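Local coordinates for protein interferon (Danio rerio, PDB 3PIV) that probably acts as a secreted type I interferon-like cytokine that binds a cell-surface receptor and takes part in antiviral defence, at residues Glu32-Asp44 / Ser111-Leu123. Sequence-based numbering, arbitrary orientation.
Sequences ETPFPSRLYTLMD and SYEIRIKRHFRTL
Arg115, His119 and Leu39 are the residues most extensively buried where the loop and short helix of 32-44 run along the longer helix of 111-123, the two helix axes antiparallel at 151°. Pro36 CD sits over one face of the His119 ring, 3.5 Å from its centroid and 4° off the normal, a CH-pi contact made nearly dead centre. His119 CG is anti to the backbone N, which carries the imidazole across to the proline; Pro34 O meets the ring's edge, 3.4 Å from His119 CE1. On the inner side, His119 NE2 hydrogen-bonds His147 of helix 134-158.

Leu39 splits its branches between two residues: CD1 packs 4.0 Å from Ile116 CB, while CD2 reaches Tyr112 CB. One turn on, Met43 SD approaches the Tyr112 ring obliquely, 4.4 Å from its centroid, in a Met-aromatic contact with Met43 CE over one face near the rim; Tyr112 OH hydrogen-bonds Asp50 OD1.

Toward solvent, Arg115 bends at chi3 and lays one guanidinium face over Leu39 CA. Arg38 comes instead to the edge of that guanidinium, the two guanidinium planes 38° apart. Arg38 NH2 is modelled 3.0 Å from Arg115 NE, both donors, but the Arg38 chain is strained and this detail is doubtful. A water accepts from Arg38 NH1 and donates to Arg115 O.

Apolar and ring packing therefore joins these parts of the helical cytokine fold, with an outer arginine pair probably costly unless solvent or anions screen it.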
loop_
_atom_site.group_PDB
_atom_site.type_symbol
_atom_site.label_atom_id
_atom_site.label_comp_id
_atom_site.label_asym_id
_atom_site.label_seq_id
_atom_site.Cartn_x
_atom_site.Cartn_y
_atom_site.Cartn_z
ATOM N N GLU A 32 -15.606 0.691 4.939
ATOM C CA GLU A 32 -16.206 0.098 6.132
ATOM C C GLU A 32 -15.251 -0.885 6.810
ATOM O O GLU A 32 -15.664 -1.795 7.531
ATOM C CB GLU A 32 -17.546 -0.558 5.782
ATOM C CG GLU A 32 -18.665 0.471 5.511
ATOM C CD GLU A 32 -19.943 -0.145 4.942
ATOM O OE1 GLU A 32 -19.971 -1.377 4.697
ATOM O OE2 GLU A 32 -20.920 0.613 4.731
ATOM N N THR A 33 -13.962 -0.670 6.576
ATOM C CA THR A 33 -12.908 -1.533 7.099
ATOM C C THR A 33 -11.853 -0.688 7.817
ATOM O O THR A 33 -11.576 0.443 7.418
ATOM C CB THR A 33 -12.249 -2.324 5.947
ATOM O OG1 THR A 33 -13.237 -3.133 5.295
ATOM C CG2 THR A 33 -11.103 -3.205 6.452
ATOM N N PRO A 34 -11.264 -1.239 8.884
ATOM C CA PRO A 34 -10.222 -0.569 9.671
ATOM C C PRO A 34 -9.042 -0.085 8.823
ATOM O O PRO A 34 -8.661 -0.728 7.842
ATOM C CB PRO A 34 -9.760 -1.665 10.630
ATOM C CG PRO A 34 -10.964 -2.544 10.788
ATOM C CD PRO A 34 -11.640 -2.543 9.458
ATOM N N PHE A 35 -8.471 1.042 9.228
ATOM C CA PHE A 35 -7.382 1.689 8.512
ATOM C C PHE A 35 -6.479 2.347 9.549
ATOM O O PHE A 35 -6.971 3.035 10.447
ATOM C CB PHE A 35 -7.935 2.754 7.545
ATOM C CG PHE A 35 -6.859 3.540 6.851
ATOM C CD1 PHE A 35 -6.171 2.995 5.775
ATOM C CD2 PHE A 35 -6.492 4.789 7.306
ATOM C CE1 PHE A 35 -5.164 3.687 5.157
ATOM C CE2 PHE A 35 -5.474 5.488 6.682
ATOM C CZ PHE A 35 -4.817 4.937 5.607
ATOM N N PRO A 36 -5.154 2.153 9.440
ATOM C CA PRO A 36 -4.311 2.669 10.525
ATOM C C PRO A 36 -3.957 4.164 10.410
ATOM O O PRO A 36 -2.786 4.502 10.334
ATOM C CB PRO A 36 -3.046 1.805 10.415
ATOM C CG PRO A 36 -2.937 1.508 8.924
ATOM C CD PRO A 36 -4.366 1.493 8.383
ATOM N N SER A 37 -4.952 5.040 10.452
ATOM C CA SER A 37 -4.718 6.490 10.400
ATOM C C SER A 37 -3.837 6.980 11.552
ATOM O O SER A 37 -3.032 7.888 11.400
ATOM C CB SER A 37 -6.052 7.234 10.414
ATOM O OG SER A 37 -6.982 6.532 11.221
ATOM N N ARG A 38 -4.019 6.375 12.712
ATOM C CA ARG A 38 -3.135 6.553 13.849
ATOM C C ARG A 38 -1.669 6.439 13.409
ATOM O O ARG A 38 -0.847 7.328 13.645
ATOM C CB ARG A 38 -3.468 5.429 14.822
ATOM C CG ARG A 38 -4.739 4.673 14.365
ATOM C CD ARG A 38 -4.560 3.155 14.283
ATOM N NE ARG A 38 -3.198 2.730 13.982
ATOM C CZ ARG A 38 -2.798 1.460 14.082
ATOM N NH1 ARG A 38 -3.676 0.533 14.454
ATOM N NH2 ARG A 38 -1.537 1.098 13.815
ATOM N N LEU A 39 -1.359 5.335 12.746
ATOM C CA LEU A 39 -0.005 5.055 12.278
ATOM C C LEU A 39 0.473 6.101 11.280
ATOM O O LEU A 39 1.598 6.591 11.368
ATOM C CB LEU A 39 0.020 3.671 11.629
ATOM C CG LEU A 39 1.277 2.810 11.643
ATOM C CD1 LEU A 39 1.421 2.142 10.287
ATOM C CD2 LEU A 39 2.522 3.594 12.029
ATOM N N TYR A 40 -0.379 6.444 10.320
ATOM C CA TYR A 40 0.020 7.379 9.286
ATOM C C TYR A 40 0.307 8.757 9.877
ATOM O O TYR A 40 1.226 9.445 9.428
ATOM C CB TYR A 40 -1.045 7.472 8.186
ATOM C CG TYR A 40 -0.837 6.467 7.093
ATOM C CD1 TYR A 40 -0.019 6.759 6.003
ATOM C CD2 TYR A 40 -1.406 5.211 7.167
ATOM C CE1 TYR A 40 0.196 5.829 5.003
ATOM C CE2 TYR A 40 -1.192 4.270 6.168
ATOM C CZ TYR A 40 -0.396 4.590 5.094
ATOM O OH TYR A 40 -0.186 3.669 4.111
ATOM N N THR A 41 -0.483 9.151 10.878
ATOM C CA THR A 41 -0.259 10.418 11.584
ATOM C C THR A 41 1.158 10.412 12.149
ATOM O O THR A 41 1.924 11.350 11.915
ATOM C CB THR A 41 -1.296 10.644 12.728
ATOM O OG1 THR A 41 -2.593 10.880 12.169
ATOM C CG2 THR A 41 -0.908 11.835 13.590
ATOM N N LEU A 42 1.502 9.338 12.865
ATOM C CA LEU A 42 2.856 9.147 13.381
ATOM C C LEU A 42 3.914 9.237 12.276
ATOM O O LEU A 42 4.917 9.921 12.429
ATOM C CB LEU A 42 2.955 7.806 14.108
ATOM C CG LEU A 42 4.326 7.214 14.464
ATOM C CD1 LEU A 42 4.979 7.969 15.603
ATOM C CD2 LEU A 42 4.189 5.738 14.828
ATOM N N MET A 43 3.681 8.562 11.155
ATOM C CA MET A 43 4.642 8.586 10.062
ATOM C C MET A 43 4.749 9.980 9.433
ATOM O O MET A 43 5.817 10.398 8.952
ATOM C CB MET A 43 4.295 7.520 9.008
ATOM C CG MET A 43 4.354 6.073 9.516
ATOM S SD MET A 43 5.808 5.658 10.517
ATOM C CE MET A 43 7.113 6.368 9.501
ATOM N N ASP A 44 3.641 10.711 9.441
ATOM C CA ASP A 44 3.640 12.062 8.894
ATOM C C ASP A 44 4.747 12.935 9.525
ATOM O O ASP A 44 5.313 13.808 8.857
ATOM C CB ASP A 44 2.268 12.720 9.083
ATOM C CG ASP A 44 1.214 12.192 8.111
ATOM O OD1 ASP A 44 1.573 11.755 6.996
ATOM O OD2 ASP A 44 0.017 12.220 8.468
ATOM N N SER A 111 8.281 0.267 15.591
ATOM C CA SER A 111 6.878 0.009 15.839
ATOM C C SER A 111 6.050 0.168 14.560
ATOM O O SER A 111 5.009 -0.467 14.406
ATOM C CB SER A 111 6.354 0.938 16.931
ATOM O OG SER A 111 6.392 2.282 16.499
ATOM N N TYR A 112 6.507 0.998 13.632
ATOM C CA TYR A 112 5.749 1.153 12.395
ATOM C C TYR A 112 5.745 -0.118 11.543
ATOM O O TYR A 112 4.736 -0.443 10.929
ATOM C CB TYR A 112 6.163 2.391 11.592
ATOM C CG TYR A 112 7.623 2.492 11.196
ATOM C CD1 TYR A 112 8.132 1.764 10.120
ATOM C CD2 TYR A 112 8.481 3.356 11.870
ATOM C CE1 TYR A 112 9.466 1.886 9.748
ATOM C CE2 TYR A 112 9.801 3.477 11.515
ATOM C CZ TYR A 112 10.295 2.744 10.451
ATOM O OH TYR A 112 11.623 2.876 10.107
ATOM N N GLU A 113 6.857 -0.849 11.527
ATOM C CA GLU A 113 6.905 -2.120 10.797
ATOM C C GLU A 113 5.967 -3.150 11.422
ATOM O O GLU A 113 5.247 -3.865 10.727
ATOM C CB GLU A 113 8.334 -2.669 10.746
ATOM C CG GLU A 113 8.426 -4.053 10.099
ATOM C CD GLU A 113 9.849 -4.593 10.031
ATOM O OE1 GLU A 113 10.804 -3.795 10.114
ATOM O OE2 GLU A 113 10.010 -5.820 9.878
ATOM N N ILE A 114 5.970 -3.216 12.744
ATOM C CA ILE A 114 5.058 -4.089 13.465
ATOM C C ILE A 114 3.582 -3.737 13.221
ATOM O O ILE A 114 2.772 -4.607 12.898
ATOM C CB ILE A 114 5.366 -4.057 14.985
ATOM C CG1 ILE A 114 6.814 -4.524 15.239
ATOM C CG2 ILE A 114 4.348 -4.893 15.736
ATOM C CD1 ILE A 114 7.290 -4.437 16.673
ATOM N N ARG A 115 3.233 -2.460 13.367
ATOM C CA ARG A 115 1.850 -2.025 13.216
ATOM C C ARG A 115 1.348 -2.184 11.785
ATOM O O ARG A 115 0.253 -2.695 11.577
ATOM C CB ARG A 115 1.682 -0.576 13.694
ATOM C CG ARG A 115 2.154 -0.354 15.140
ATOM C CD ARG A 115 2.166 1.131 15.539
ATOM N NE ARG A 115 0.834 1.735 15.483
ATOM C CZ ARG A 115 0.551 2.977 15.870
ATOM N NH1 ARG A 115 1.500 3.751 16.348
ATOM N NH2 ARG A 115 -0.684 3.437 15.782
ATOM N N ILE A 116 2.141 -1.757 10.800
ATOM C CA ILE A 116 1.712 -1.892 9.406
ATOM C C ILE A 116 1.528 -3.364 9.015
ATOM O O ILE A 116 0.569 -3.719 8.327
ATOM C CB ILE A 116 2.640 -1.142 8.402
ATOM C CG1 ILE A 116 1.936 -0.967 7.053
ATOM C CG2 ILE A 116 3.997 -1.867 8.216
ATOM C CD1 ILE A 116 0.660 -0.163 7.101
ATOM N N LYS A 117 2.432 -4.240 9.421
ATOM C CA LYS A 117 2.261 -5.660 9.190
ATOM C C LYS A 117 0.974 -6.133 9.828
ATOM O O LYS A 117 0.187 -6.773 9.230
ATOM C CB LYS A 117 3.400 -6.434 9.764
ATOM C CG LYS A 117 3.331 -7.862 9.445
ATOM C CD LYS A 117 4.423 -8.659 10.028
ATOM C CE LYS A 117 4.900 -9.731 9.079
ATOM N NZ LYS A 117 5.696 -10.810 9.725
ATOM N N ARG A 118 0.790 -5.753 11.072
ATOM C CA ARG A 118 -0.419 -6.102 11.802
ATOM C C ARG A 118 -1.689 -5.689 11.034
ATOM O O ARG A 118 -2.668 -6.442 10.950
ATOM C CB ARG A 118 -0.360 -5.429 13.171
ATOM C CG ARG A 118 -1.439 -5.811 14.148
ATOM C CD ARG A 118 -1.209 -5.069 15.478
ATOM N NE ARG A 118 -0.126 -5.661 16.266
ATOM C CZ ARG A 118 0.762 -4.966 16.970
ATOM N NH1 ARG A 118 0.726 -3.638 16.987
ATOM N NH2 ARG A 118 1.693 -5.604 17.662
ATOM N N HIS A 119 -1.679 -4.489 10.466
ATOM C CA HIS A 119 -2.824 -4.050 9.684
ATOM C C HIS A 119 -3.047 -4.916 8.434
ATOM O O HIS A 119 -4.165 -5.332 8.139
ATOM C CB HIS A 119 -2.684 -2.573 9.314
ATOM C CG HIS A 119 -3.570 -2.148 8.188
ATOM N ND1 HIS A 119 -4.945 -2.124 8.291
ATOM C CD2 HIS A 119 -3.280 -1.729 6.934
ATOM C CE1 HIS A 119 -5.463 -1.697 7.152
ATOM N NE2 HIS A 119 -4.476 -1.462 6.308
ATOM N N PHE A 120 -1.985 -5.210 7.698
ATOM C CA PHE A 120 -2.163 -5.996 6.485
ATOM C C PHE A 120 -2.556 -7.433 6.781
ATOM O O PHE A 120 -3.279 -8.050 6.008
ATOM C CB PHE A 120 -0.941 -5.892 5.567
ATOM C CG PHE A 120 -0.960 -4.661 4.730
ATOM C CD1 PHE A 120 -1.560 -4.673 3.474
ATOM C CD2 PHE A 120 -0.457 -3.469 5.223
ATOM C CE1 PHE A 120 -1.619 -3.518 2.704
ATOM C CE2 PHE A 120 -0.513 -2.303 4.466
ATOM C CZ PHE A 120 -1.094 -2.326 3.198
ATOM N N ARG A 121 -2.107 -7.945 7.900
ATOM C CA ARG A 121 -2.543 -9.225 8.411
ATOM C C ARG A 121 -4.036 -9.249 8.582
ATOM O O ARG A 121 -4.702 -10.189 8.202
ATOM C CB ARG A 121 -1.955 -9.490 9.778
ATOM C CG ARG A 121 -0.899 -10.431 9.817
ATOM C CD ARG A 121 -1.203 -11.767 9.187
ATOM N NE ARG A 121 0.010 -12.318 8.601
ATOM C CZ ARG A 121 0.501 -13.531 8.796
ATOM N NH1 ARG A 121 -0.133 -14.425 9.548
ATOM N NH2 ARG A 121 1.647 -13.842 8.200
ATOM N N THR A 122 -4.523 -8.180 9.183
ATOM C CA THR A 122 -5.954 -8.060 9.443
ATOM C C THR A 122 -6.739 -8.120 8.142
ATOM O O THR A 122 -7.772 -8.800 8.046
ATOM C CB THR A 122 -6.284 -6.741 10.167
ATOM O OG1 THR A 122 -5.732 -6.775 11.487
ATOM C CG2 THR A 122 -7.777 -6.532 10.249
ATOM N N LEU A 123 -6.244 -7.399 7.139
ATOM C CA LEU A 123 -6.918 -7.333 5.848
ATOM C C LEU A 123 -6.979 -8.722 5.224
ATOM O O LEU A 123 -8.013 -9.145 4.739
ATOM C CB LEU A 123 -6.186 -6.371 4.909
ATOM C CG LEU A 123 -6.184 -4.902 5.327
ATOM C CD1 LEU A 123 -5.304 -4.063 4.387
ATOM C CD2 LEU A 123 -7.615 -4.385 5.317
HETATM O O HOH W 1 -2.192 -2.141 13.325
#